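PDB 2GPC: iron superoxide dismutase from Trypanosoma cruzi, which catalyses, as an iron-dependent superoxide dismutase, the dismutation of superoxide into molecular oxygen and hydrogen peroxide. Local coordinates for residues A[110-115]-A[136-141]; A[154-159]-A[188-193]; A[2-7]-A[34-39]; A[130-135]-A[150-155]. All coordinates share one frame; numbering follows the deposited sequence.

Contact 1. Residues A[110-115]-A[136-141]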
# COMPACT_ATOMS: atom_id res chain seq x y z
N GLU A 110 -14.01 -11.13 -15.10
CA GLU A 110 -14.57 -9.86 -14.70
C GLU A 110 -14.54 -9.70 -13.17
O GLU A 110 -14.18 -8.63 -12.67
CB GLU A 110 -16.00 -9.67 -15.23
CG GLU A 110 -16.71 -8.40 -14.75
CD GLU A 110 -16.25 -7.13 -15.48
OE1 GLU A 110 -15.28 -7.18 -16.27
OE2 GLU A 110 -16.88 -6.06 -15.26
N GLU A 111 -14.91 -10.74 -12.43
CA GLU A 111 -14.96 -10.66 -10.98
C GLU A 111 -13.55 -10.50 -10.38
O GLU A 111 -13.34 -9.67 -9.51
CB GLU A 111 -15.68 -11.87 -10.39
CG GLU A 111 -15.85 -11.83 -8.88
CD GLU A 111 -16.66 -13.00 -8.34
OE1 GLU A 111 -17.29 -13.74 -9.14
OE2 GLU A 111 -16.67 -13.18 -7.11
N PHE A 112 -12.59 -11.28 -10.87
CA PHE A 112 -11.21 -11.20 -10.38
C PHE A 112 -10.59 -9.84 -10.71
O PHE A 112 -9.99 -9.21 -9.84
CB PHE A 112 -10.37 -12.36 -10.94
CG PHE A 112 -8.96 -12.42 -10.42
CD1 PHE A 112 -7.99 -11.56 -10.90
CD2 PHE A 112 -8.60 -13.36 -9.45
CE1 PHE A 112 -6.66 -11.62 -10.42
CE2 PHE A 112 -7.29 -13.42 -8.97
CZ PHE A 112 -6.32 -12.56 -9.47
N THR A 113 -10.77 -9.39 -11.96
CA THR A 113 -10.29 -8.07 -12.41
C THR A 113 -10.79 -6.95 -11.52
O THR A 113 -10.01 -6.15 -11.03
CB THR A 113 -10.74 -7.79 -13.85
OG1 THR A 113 -10.17 -8.75 -14.74
CG2 THR A 113 -10.22 -6.44 -14.36
N ASN A 114 -12.09 -6.91 -11.30
CA ASN A 114 -12.67 -5.82 -10.51
C ASN A 114 -12.20 -5.83 -9.05
O ASN A 114 -11.95 -4.77 -8.48
CB ASN A 114 -14.19 -5.84 -10.64
CG ASN A 114 -14.66 -5.47 -12.05
OD1 ASN A 114 -13.91 -4.85 -12.82
ND2 ASN A 114 -15.89 -5.84 -12.38
N VAL A 115 -12.05 -7.02 -8.47
CA VAL A 115 -11.45 -7.14 -7.14
C VAL A 115 -9.98 -6.67 -7.13
O VAL A 115 -9.57 -5.90 -6.28
CB VAL A 115 -11.56 -8.61 -6.62
CG1 VAL A 115 -10.66 -8.84 -5.42
CG2 VAL A 115 -12.99 -8.94 -6.26
N LEU A 136 -15.18 -22.80 -6.43
CA LEU A 136 -14.14 -21.80 -6.62
C LEU A 136 -14.69 -20.42 -6.25
O LEU A 136 -15.88 -20.15 -6.45
CB LEU A 136 -13.61 -21.82 -8.06
CG LEU A 136 -12.42 -22.74 -8.32
CD1 LEU A 136 -12.55 -24.09 -7.62
CD2 LEU A 136 -12.21 -22.94 -9.81
N LYS A 137 -13.83 -19.57 -5.69
CA LYS A 137 -14.20 -18.22 -5.29
C LYS A 137 -13.06 -17.22 -5.54
O LYS A 137 -11.89 -17.57 -5.42
CB LYS A 137 -14.56 -18.18 -3.80
CG LYS A 137 -15.82 -18.94 -3.43
CD LYS A 137 -16.00 -18.93 -1.92
CE LYS A 137 -17.23 -19.71 -1.48
NZ LYS A 137 -17.28 -19.74 0.00
N VAL A 138 -13.43 -15.99 -5.89
CA VAL A 138 -12.50 -14.88 -5.94
C VAL A 138 -12.50 -14.30 -4.54
O VAL A 138 -13.56 -14.15 -3.91
CB VAL A 138 -12.91 -13.81 -6.97
CG1 VAL A 138 -12.13 -12.50 -6.75
CG2 VAL A 138 -12.70 -14.33 -8.37
N TYR A 139 -11.31 -13.96 -4.07
CA TYR A 139 -11.06 -13.64 -2.67
C TYR A 139 -9.92 -12.63 -2.64
O TYR A 139 -9.01 -12.72 -3.43
CB TYR A 139 -10.65 -14.94 -1.98
CG TYR A 139 -10.33 -14.85 -0.52
CD1 TYR A 139 -11.31 -14.49 0.41
CD2 TYR A 139 -9.06 -15.14 -0.04
CE1 TYR A 139 -11.03 -14.42 1.75
CE2 TYR A 139 -8.77 -15.07 1.30
CZ TYR A 139 -9.76 -14.71 2.19
OH TYR A 139 -9.47 -14.64 3.52
N GLN A 140 -9.98 -11.64 -1.76
CA GLN A 140 -8.88 -10.69 -1.61
C GLN A 140 -8.36 -10.70 -0.19
O GLN A 140 -9.10 -10.96 0.76
CB GLN A 140 -9.33 -9.28 -2.00
CG GLN A 140 -10.40 -8.68 -1.10
CD GLN A 140 -11.16 -7.59 -1.81
OE1 GLN A 140 -10.57 -6.60 -2.25
NE2 GLN A 140 -12.47 -7.78 -1.95
N THR A 141 -7.07 -10.46 -0.04
CA THR A 141 -6.50 -10.22 1.28
C THR A 141 -5.87 -8.84 1.31
O THR A 141 -5.49 -8.29 0.28
CB THR A 141 -5.50 -11.32 1.68
OG1 THR A 141 -4.41 -11.40 0.74
CG2 THR A 141 -6.16 -12.69 1.62
O HOH W 1 -16.42 -15.57 -5.82
O HOH W 2 -11.32 -5.03 -4.48
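Val138 of strand 136-141 packs against Val115, Glu111 and Phe112 of helix 110-115, and with 106 Å² buried it carries the largest share of the contact. Its two methyls do different work. CG1, anti to the backbone N (chi1 165°), meets Val115 CG2 tip to tip at 3.7 Å. CG2, beside the backbone N, arrives at the edge of the Phe112 ring, close to the ring plane, and its nearest side-chain atom there is Phe112 CB at 4.0 Å.

Val115, the next most covered residue, uses its other branch on Gln140, two residues further along the strand: CG1 lies against the aliphatic start of Gln140, 3.7 Å from CB, and stays near the amide carbon CD as well. The amide oxygen OE1 of Gln140 is hydrogen-bonded to His119, just beyond the helix, and also receives a bond from a water that donates to Val115 O.

Beside Val138, the extended chain of Glu111 runs past it in the opposite direction, with OE2 3.8 Å from Val138 CB. No direct hydrogen bond crosses the contact. Instead, a second water donates to Glu111 OE2 at 2.7 Å and accepts from Val138 N at 3.0 Å, so an NH of this outer strand is satisfied through solvent.

The short axes are nearly parallel, 4° apart, with a closest approach of 8.6 Å. Phe112 also touches Ala125 and Cys159 of the other two strands. This is helix-on-sheet packing within the alpha+beta C-terminal domain of iron/manganese superoxide dismutases, where helix 105-118 covers the three-stranded antiparallel sheet.

Contact 2. Residues A[154-159]-A[188-193]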
# COMPACT_ATOMS: atom_id res chain seq x y z
N LYS A 154 -8.17 -23.29 -0.27
CA LYS A 154 -6.97 -23.70 -0.99
C LYS A 154 -6.59 -22.67 -2.07
O LYS A 154 -7.38 -22.39 -2.98
CB LYS A 154 -7.15 -25.08 -1.63
CG LYS A 154 -5.89 -25.64 -2.28
CD LYS A 154 -5.72 -27.14 -2.04
CE LYS A 154 -6.89 -27.96 -2.59
NZ LYS A 154 -6.43 -29.29 -3.13
N PRO A 155 -5.39 -22.11 -1.99
CA PRO A 155 -4.98 -21.10 -2.97
C PRO A 155 -4.68 -21.71 -4.34
O PRO A 155 -4.01 -22.74 -4.43
CB PRO A 155 -3.74 -20.47 -2.33
CG PRO A 155 -3.23 -21.45 -1.36
CD PRO A 155 -4.37 -22.34 -0.96
N LEU A 156 -5.19 -21.07 -5.38
CA LEU A 156 -4.96 -21.51 -6.76
C LEU A 156 -4.13 -20.51 -7.58
O LEU A 156 -3.34 -20.92 -8.43
CB LEU A 156 -6.29 -21.74 -7.46
CG LEU A 156 -7.25 -22.75 -6.82
CD1 LEU A 156 -8.45 -22.94 -7.75
CD2 LEU A 156 -6.61 -24.07 -6.50
N LEU A 157 -4.32 -19.22 -7.32
CA LEU A 157 -3.72 -18.16 -8.11
C LEU A 157 -3.69 -16.89 -7.27
O LEU A 157 -4.63 -16.63 -6.53
CB LEU A 157 -4.59 -17.89 -9.36
CG LEU A 157 -4.13 -16.92 -10.43
CD1 LEU A 157 -2.97 -17.51 -11.22
CD2 LEU A 157 -5.29 -16.58 -11.38
N THR A 158 -2.64 -16.09 -7.39
CA THR A 158 -2.65 -14.75 -6.80
C THR A 158 -1.98 -13.72 -7.71
O THR A 158 -1.10 -14.05 -8.50
CB THR A 158 -2.02 -14.73 -5.39
OG1 THR A 158 -2.28 -13.47 -4.74
CG2 THR A 158 -0.49 -14.86 -5.45
N CYS A 159 -2.43 -12.48 -7.55
CA CYS A 159 -1.88 -11.31 -8.20
C CYS A 159 -1.63 -10.26 -7.13
O CYS A 159 -2.56 -9.78 -6.50
CB CYS A 159 -2.86 -10.75 -9.22
SG CYS A 159 -2.26 -9.27 -10.06
N LYS A 188 -1.15 -23.91 -15.75
CA LYS A 188 -0.54 -25.19 -15.35
C LYS A 188 -0.37 -25.25 -13.83
O LYS A 188 -0.67 -26.27 -13.20
CB LYS A 188 0.81 -25.39 -16.05
CG LYS A 188 0.70 -25.61 -17.56
CD LYS A 188 1.99 -25.29 -18.31
CE LYS A 188 3.18 -26.11 -17.82
NZ LYS A 188 4.18 -25.27 -17.08
N ASN A 189 0.08 -24.14 -13.23
CA ASN A 189 0.19 -24.08 -11.78
C ASN A 189 -1.15 -24.15 -11.08
O ASN A 189 -1.29 -24.84 -10.07
CB ASN A 189 0.94 -22.82 -11.33
CG ASN A 189 1.42 -22.93 -9.89
OD1 ASN A 189 0.95 -22.21 -9.00
ND2 ASN A 189 2.38 -23.81 -9.66
N VAL A 190 -2.15 -23.46 -11.62
CA VAL A 190 -3.50 -23.51 -11.07
C VAL A 190 -4.01 -24.96 -11.04
O VAL A 190 -4.53 -25.42 -10.02
CB VAL A 190 -4.49 -22.61 -11.87
CG1 VAL A 190 -5.91 -22.72 -11.33
CG2 VAL A 190 -4.02 -21.15 -11.85
N GLU A 191 -3.81 -25.69 -12.14
CA GLU A 191 -4.24 -27.08 -12.22
C GLU A 191 -3.57 -27.94 -11.15
O GLU A 191 -4.21 -28.78 -10.55
CB GLU A 191 -3.94 -27.65 -13.60
CG GLU A 191 -4.50 -29.05 -13.80
CD GLU A 191 -4.37 -29.54 -15.23
OE1 GLU A 191 -3.88 -28.79 -16.09
OE2 GLU A 191 -4.75 -30.70 -15.50
N ARG A 192 -2.28 -27.70 -10.91
CA ARG A 192 -1.52 -28.41 -9.86
C ARG A 192 -2.05 -28.20 -8.44
O ARG A 192 -1.89 -29.06 -7.58
CB ARG A 192 -0.06 -27.98 -9.90
CG ARG A 192 0.77 -28.65 -10.99
CD ARG A 192 2.28 -28.38 -10.87
NE ARG A 192 2.60 -26.98 -11.16
CZ ARG A 192 3.08 -26.51 -12.32
NH1 ARG A 192 3.32 -27.31 -13.35
NH2 ARG A 192 3.34 -25.21 -12.44
N GLN A 193 -2.66 -27.04 -8.20
CA GLN A 193 -3.20 -26.70 -6.88
C GLN A 193 -4.62 -27.23 -6.60
O GLN A 193 -5.07 -27.19 -5.46
CB GLN A 193 -3.24 -25.19 -6.68
CG GLN A 193 -1.95 -24.45 -6.99
CD GLN A 193 -0.73 -25.08 -6.37
OE1 GLN A 193 -0.73 -25.36 -5.17
NE2 GLN A 193 0.32 -25.30 -7.17
O HOH W 3 -2.36 -24.46 -3.18
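Gln193, near the end of the chain, faces strand 154-159 and can be followed outward atom by atom. Its CB sits 3.4 Å from Pro155 O and 3.6 Å from Leu156 CD2; the leucine and glutamine side chains slide past each other in opposite directions. CG remains over the same proline carbonyl. The chain then bends at chi2 (-48°), which turns the amide back toward its own helix. There NE2 makes a weak bond to Asn189 O, while OE1 accepts from a water 2.7 Å away that also donates to Pro155 O.

One turn earlier, Val190 packs against the strand with both methyls. CG1 meets Leu156 CB at 4.0 Å, and CG2 touches both Leu156 O and Leu157 CD1, 3.8 Å from the latter. Leu156 and Leu157 both face Leu127 of strand 123-130 in a classic beta bulge, and both of these consecutive leucines touch the valine.

Lys154 lays its bent chain along Gln193 O, and its NZ gives that oxygen a weak hydrogen bond at 3.4 Å. The stronger partner of NZ is the terminal carboxylate of Leu194, with which it forms a salt bridge.

The chemistry is therefore divided: an apolar centre of valine and leucines, and a polar margin in which one water and one lysine hold the C-terminal end of the chain to the edge strand of the sheet.

Contact 3. Residues A[2-7]-A[34-39]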
# COMPACT_ATOMS: atom_id res chain seq x y z
N PHE A 2 15.90 -19.60 6.76
CA PHE A 2 14.88 -19.45 5.72
C PHE A 2 15.50 -18.96 4.42
O PHE A 2 16.38 -18.09 4.42
CB PHE A 2 13.77 -18.49 6.16
CG PHE A 2 12.99 -18.98 7.33
CD1 PHE A 2 12.10 -20.03 7.21
CD2 PHE A 2 13.15 -18.39 8.58
CE1 PHE A 2 11.37 -20.49 8.30
CE2 PHE A 2 12.44 -18.84 9.68
CZ PHE A 2 11.54 -19.89 9.54
N SER A 3 15.06 -19.56 3.33
CA SER A 3 15.38 -19.08 1.99
C SER A 3 14.15 -19.18 1.10
O SER A 3 13.12 -19.75 1.50
CB SER A 3 16.56 -19.85 1.39
OG SER A 3 16.20 -21.18 1.08
N ILE A 4 14.23 -18.59 -0.08
CA ILE A 4 13.17 -18.70 -1.07
C ILE A 4 13.72 -19.26 -2.38
O ILE A 4 14.90 -19.03 -2.72
CB ILE A 4 12.48 -17.35 -1.33
CG1 ILE A 4 13.50 -16.26 -1.67
CG2 ILE A 4 11.60 -16.97 -0.12
CD1 ILE A 4 12.87 -14.97 -2.16
N PRO A 5 12.87 -19.97 -3.11
CA PRO A 5 13.28 -20.52 -4.40
C PRO A 5 13.57 -19.38 -5.40
O PRO A 5 13.03 -18.28 -5.23
CB PRO A 5 12.06 -21.34 -4.85
CG PRO A 5 11.14 -21.42 -3.67
CD PRO A 5 11.48 -20.31 -2.77
N PRO A 6 14.41 -19.63 -6.40
CA PRO A 6 14.62 -18.65 -7.47
C PRO A 6 13.33 -18.39 -8.24
O PRO A 6 12.40 -19.22 -8.21
CB PRO A 6 15.69 -19.32 -8.38
CG PRO A 6 15.81 -20.74 -7.95
CD PRO A 6 15.23 -20.85 -6.58
N LEU A 7 13.26 -17.25 -8.90
CA LEU A 7 12.21 -16.99 -9.89
C LEU A 7 12.12 -18.20 -10.82
O LEU A 7 13.16 -18.69 -11.27
CB LEU A 7 12.51 -15.72 -10.68
CG LEU A 7 12.42 -14.38 -9.94
CD1 LEU A 7 12.97 -13.25 -10.81
CD2 LEU A 7 10.99 -14.05 -9.49
N GLY A 34 14.06 -9.22 1.02
CA GLY A 34 14.07 -8.38 2.20
C GLY A 34 13.23 -8.98 3.31
O GLY A 34 13.63 -8.93 4.47
N TYR A 35 12.08 -9.55 2.96
CA TYR A 35 11.25 -10.25 3.94
C TYR A 35 11.98 -11.45 4.51
O TYR A 35 11.91 -11.73 5.71
CB TYR A 35 9.91 -10.68 3.32
CG TYR A 35 8.98 -9.55 2.96
CD1 TYR A 35 8.60 -8.62 3.92
CD2 TYR A 35 8.47 -9.41 1.68
CE1 TYR A 35 7.74 -7.58 3.62
CE2 TYR A 35 7.59 -8.36 1.36
CZ TYR A 35 7.24 -7.46 2.35
OH TYR A 35 6.40 -6.42 2.08
N VAL A 36 12.70 -12.18 3.66
CA VAL A 36 13.48 -13.33 4.10
C VAL A 36 14.59 -12.90 5.08
O VAL A 36 14.77 -13.52 6.13
CB VAL A 36 14.11 -14.08 2.90
CG1 VAL A 36 15.03 -15.20 3.38
CG2 VAL A 36 13.03 -14.64 1.99
N THR A 37 15.31 -11.83 4.74
CA THR A 37 16.35 -11.28 5.59
C THR A 37 15.79 -10.89 6.96
O THR A 37 16.32 -11.28 8.00
CB THR A 37 17.01 -10.08 4.89
OG1 THR A 37 17.67 -10.53 3.70
CG2 THR A 37 18.12 -9.44 5.76
N LYS A 38 14.67 -10.17 6.96
CA LYS A 38 14.02 -9.71 8.19
C LYS A 38 13.52 -10.87 9.06
O LYS A 38 13.63 -10.82 10.28
CB LYS A 38 12.87 -8.73 7.87
CG LYS A 38 13.36 -7.33 7.47
CD LYS A 38 12.20 -6.37 7.15
CE LYS A 38 11.80 -6.43 5.68
NZ LYS A 38 11.06 -5.23 5.20
N LEU A 39 13.00 -11.92 8.43
CA LEU A 39 12.52 -13.09 9.19
C LEU A 39 13.68 -13.88 9.84
O LEU A 39 13.55 -14.37 10.95
CB LEU A 39 11.72 -14.03 8.28
CG LEU A 39 11.06 -15.22 8.99
CD1 LEU A 39 10.17 -14.76 10.15
CD2 LEU A 39 10.26 -16.07 8.01
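Leu39 of helix 34-39 places a methyl over the ring of Phe2, and the torsions of both residues explain the meeting. Phe2 has CG anti to its carbonyl carbon (chi1 -64°), which swings the ring toward the helix, with one face meeting Leu39. Leu39 has CG opposite its backbone N (chi1 -175°), which carries CD2 out to that face. The methyl stands 3.9 Å from the ring centroid and 18° off the ring normal, a CH-pi contact displaced toward the rim; its nearest ring atom is Phe2 CD2, at 3.7 Å.

Val36, one turn earlier, has the most surface buried. Its branches part to serve two residues of the N-terminal segment. CG1 touches the backbone of Phe2, 3.4 Å from the carbonyl O, and lies near Ser3 CA. CG2 turns to Ile4, whose CG2 methyl is only 3.5 Å away, tighter than an ordinary van der Waals contact. Ile4 CG1 too comes within 4.0 Å of Val36 CG2.

No hydrogen bond joins the two segments, although Phe2 N bonds to Asn40 OD1 just beyond the helix segment. Phe2 also packs on Ile54 and Ile57 of helix 54-60, and Leu39 on Ile65 of helix 63-80. The arrangement belongs to the N-terminal alpha-hairpin domain of iron/manganese superoxide dismutases: the irregular N-terminal segment runs along helix 21-44, the long helix that also supplies the iron ligand His27.

Contact 4. Residues A[130-135]-A[150-155]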
# COMPACT_ATOMS: atom_id res chain seq x y z
N ASP A 130 -12.76 -23.33 -2.20
CA ASP A 130 -13.30 -23.54 -0.85
C ASP A 130 -13.62 -25.01 -0.68
O ASP A 130 -14.62 -25.50 -1.21
CB ASP A 130 -14.55 -22.68 -0.64
CG ASP A 130 -15.03 -22.68 0.79
OD1 ASP A 130 -14.63 -23.56 1.59
OD2 ASP A 130 -15.84 -21.83 1.20
N THR A 131 -12.77 -25.73 0.06
CA THR A 131 -12.95 -27.18 0.23
C THR A 131 -14.12 -27.55 1.15
O THR A 131 -14.45 -28.71 1.25
CB THR A 131 -11.65 -27.86 0.72
OG1 THR A 131 -11.19 -27.25 1.94
CG2 THR A 131 -10.53 -27.65 -0.27
N ASN A 132 -14.74 -26.57 1.81
CA ASN A 132 -16.02 -26.82 2.47
C ASN A 132 -17.13 -27.22 1.50
O ASN A 132 -18.03 -27.98 1.89
CB ASN A 132 -16.48 -25.60 3.29
CG ASN A 132 -15.55 -25.28 4.44
OD1 ASN A 132 -14.67 -26.07 4.78
ND2 ASN A 132 -15.74 -24.12 5.05
N SER A 133 -17.08 -26.71 0.27
CA SER A 133 -18.12 -26.93 -0.75
C SER A 133 -17.62 -27.49 -2.10
O SER A 133 -18.41 -28.04 -2.86
CB SER A 133 -18.85 -25.61 -1.01
OG SER A 133 -18.00 -24.69 -1.68
N GLY A 134 -16.32 -27.36 -2.39
CA GLY A 134 -15.79 -27.62 -3.71
C GLY A 134 -15.85 -26.43 -4.67
O GLY A 134 -15.30 -26.51 -5.77
N LYS A 135 -16.47 -25.33 -4.26
CA LYS A 135 -16.72 -24.20 -5.18
C LYS A 135 -15.49 -23.28 -5.24
O LYS A 135 -14.83 -23.04 -4.22
CB LYS A 135 -17.95 -23.39 -4.74
CG LYS A 135 -19.07 -23.29 -5.79
CD LYS A 135 -19.84 -24.60 -5.92
CE LYS A 135 -21.22 -24.41 -6.57
NZ LYS A 135 -21.16 -24.60 -8.04
N GLU A 150 -7.30 -19.23 6.77
CA GLU A 150 -8.63 -19.79 6.57
C GLU A 150 -8.42 -21.13 5.86
O GLU A 150 -8.42 -21.20 4.63
CB GLU A 150 -9.51 -18.83 5.77
CG GLU A 150 -9.94 -17.61 6.58
CD GLU A 150 -10.65 -16.54 5.77
OE1 GLU A 150 -11.86 -16.65 5.53
OE2 GLU A 150 -9.99 -15.55 5.39
N PRO A 151 -8.17 -22.19 6.64
CA PRO A 151 -7.63 -23.45 6.09
C PRO A 151 -8.51 -24.18 5.06
O PRO A 151 -8.00 -25.06 4.38
CB PRO A 151 -7.46 -24.33 7.34
CG PRO A 151 -7.43 -23.42 8.45
CD PRO A 151 -8.33 -22.27 8.10
N ASN A 152 -9.80 -23.86 5.01
CA ASN A 152 -10.69 -24.35 3.95
C ASN A 152 -10.40 -23.76 2.55
O ASN A 152 -10.82 -24.34 1.54
CB ASN A 152 -12.15 -24.06 4.31
CG ASN A 152 -12.40 -22.59 4.59
OD1 ASN A 152 -11.76 -22.01 5.47
ND2 ASN A 152 -13.33 -21.98 3.84
N LEU A 153 -9.71 -22.62 2.48
CA LEU A 153 -9.52 -21.91 1.21
C LEU A 153 -8.19 -22.24 0.55
O LEU A 153 -7.19 -21.53 0.77
CB LEU A 153 -9.60 -20.40 1.44
CG LEU A 153 -10.87 -19.82 2.06
CD1 LEU A 153 -10.75 -18.31 2.13
CD2 LEU A 153 -12.12 -20.23 1.30
N LYS A 154 -8.17 -23.29 -0.27
CA LYS A 154 -6.97 -23.70 -0.99
C LYS A 154 -6.59 -22.67 -2.07
O LYS A 154 -7.38 -22.39 -2.98
CB LYS A 154 -7.15 -25.08 -1.63
CG LYS A 154 -5.89 -25.64 -2.28
CD LYS A 154 -5.72 -27.14 -2.04
CE LYS A 154 -6.89 -27.96 -2.59
NZ LYS A 154 -6.43 -29.29 -3.13
N PRO A 155 -5.39 -22.11 -1.99
CA PRO A 155 -4.98 -21.10 -2.97
C PRO A 155 -4.68 -21.71 -4.34
O PRO A 155 -4.01 -22.74 -4.43
CB PRO A 155 -3.74 -20.47 -2.33
CG PRO A 155 -3.23 -21.45 -1.36
CD PRO A 155 -4.37 -22.34 -0.96
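Asp130 OD1 is gripped from opposite faces of its carboxylate plane, by the side chain of Asn152 across the contact and by the backbone of Asn132. Asn152 ND2 donates at 3.0 Å and almost straight (173°); the aspartate oxygen lies in the plane of the amide, yet the amide nitrogen stands well above the carboxylate, the two planes being 60° apart. Asn132 N, also at 3.0 Å, closes an Asx turn. The other oxygen, OD2, forms a salt bridge with Lys137.

A second doubly used acceptor is Asn152 O. Thr131 N reaches it at 2.8 Å, and Thr131 OG1 donates to it at 3.0 Å. The hydroxyl can do so because chi1 (56°) sets OG1 between the backbone N and the carbonyl carbon, on the side of the acceptor.

The amides of Asn132 and Asn152 lie nearly parallel. Asn132 OD1 rests 3.3 Å from Asn152 CB, while the two ND2 atoms are both donors and make no bond. Deeper in, Leu153 CD2 packs 3.8 Å from Asp130 CG.

Asp130 and Leu153 are an antiparallel non-hydrogen-bonded pair at the ends of two neighbouring strands. Asp130 O accepts from both Ser133 N and Gly134 N, and Gly134 and Lys135 form a G1 bulge opposite Asp130. The chemistry implies that the hairpin loop 130-135 and the type I turn 150-153 are joined chiefly by polar bonds, and that three donors, one of them a lysine, would probably favour an ionised Asp130.

From the N terminus, contact 3 comes first: it closes the loop between the leading segment and helix 21-44, wholly within the alpha-hairpin domain and touching none of the others. The remaining three lie in the C-terminal domain. Contact 1 brings strand 135-142 back to helix 105-118, and contact 4 crosses it, since 130-135 falls inside the loop of contact 1 while 150-155 lies beyond it. The two touch where Tyr139 packs on Leu153. Contact 2 begins where contact 4 ends, sharing Lys154 and Pro155, and carries strand 153-160 to the C-terminal helix. Contacts 1, 2 and 4 thus all converge on one antiparallel sheet.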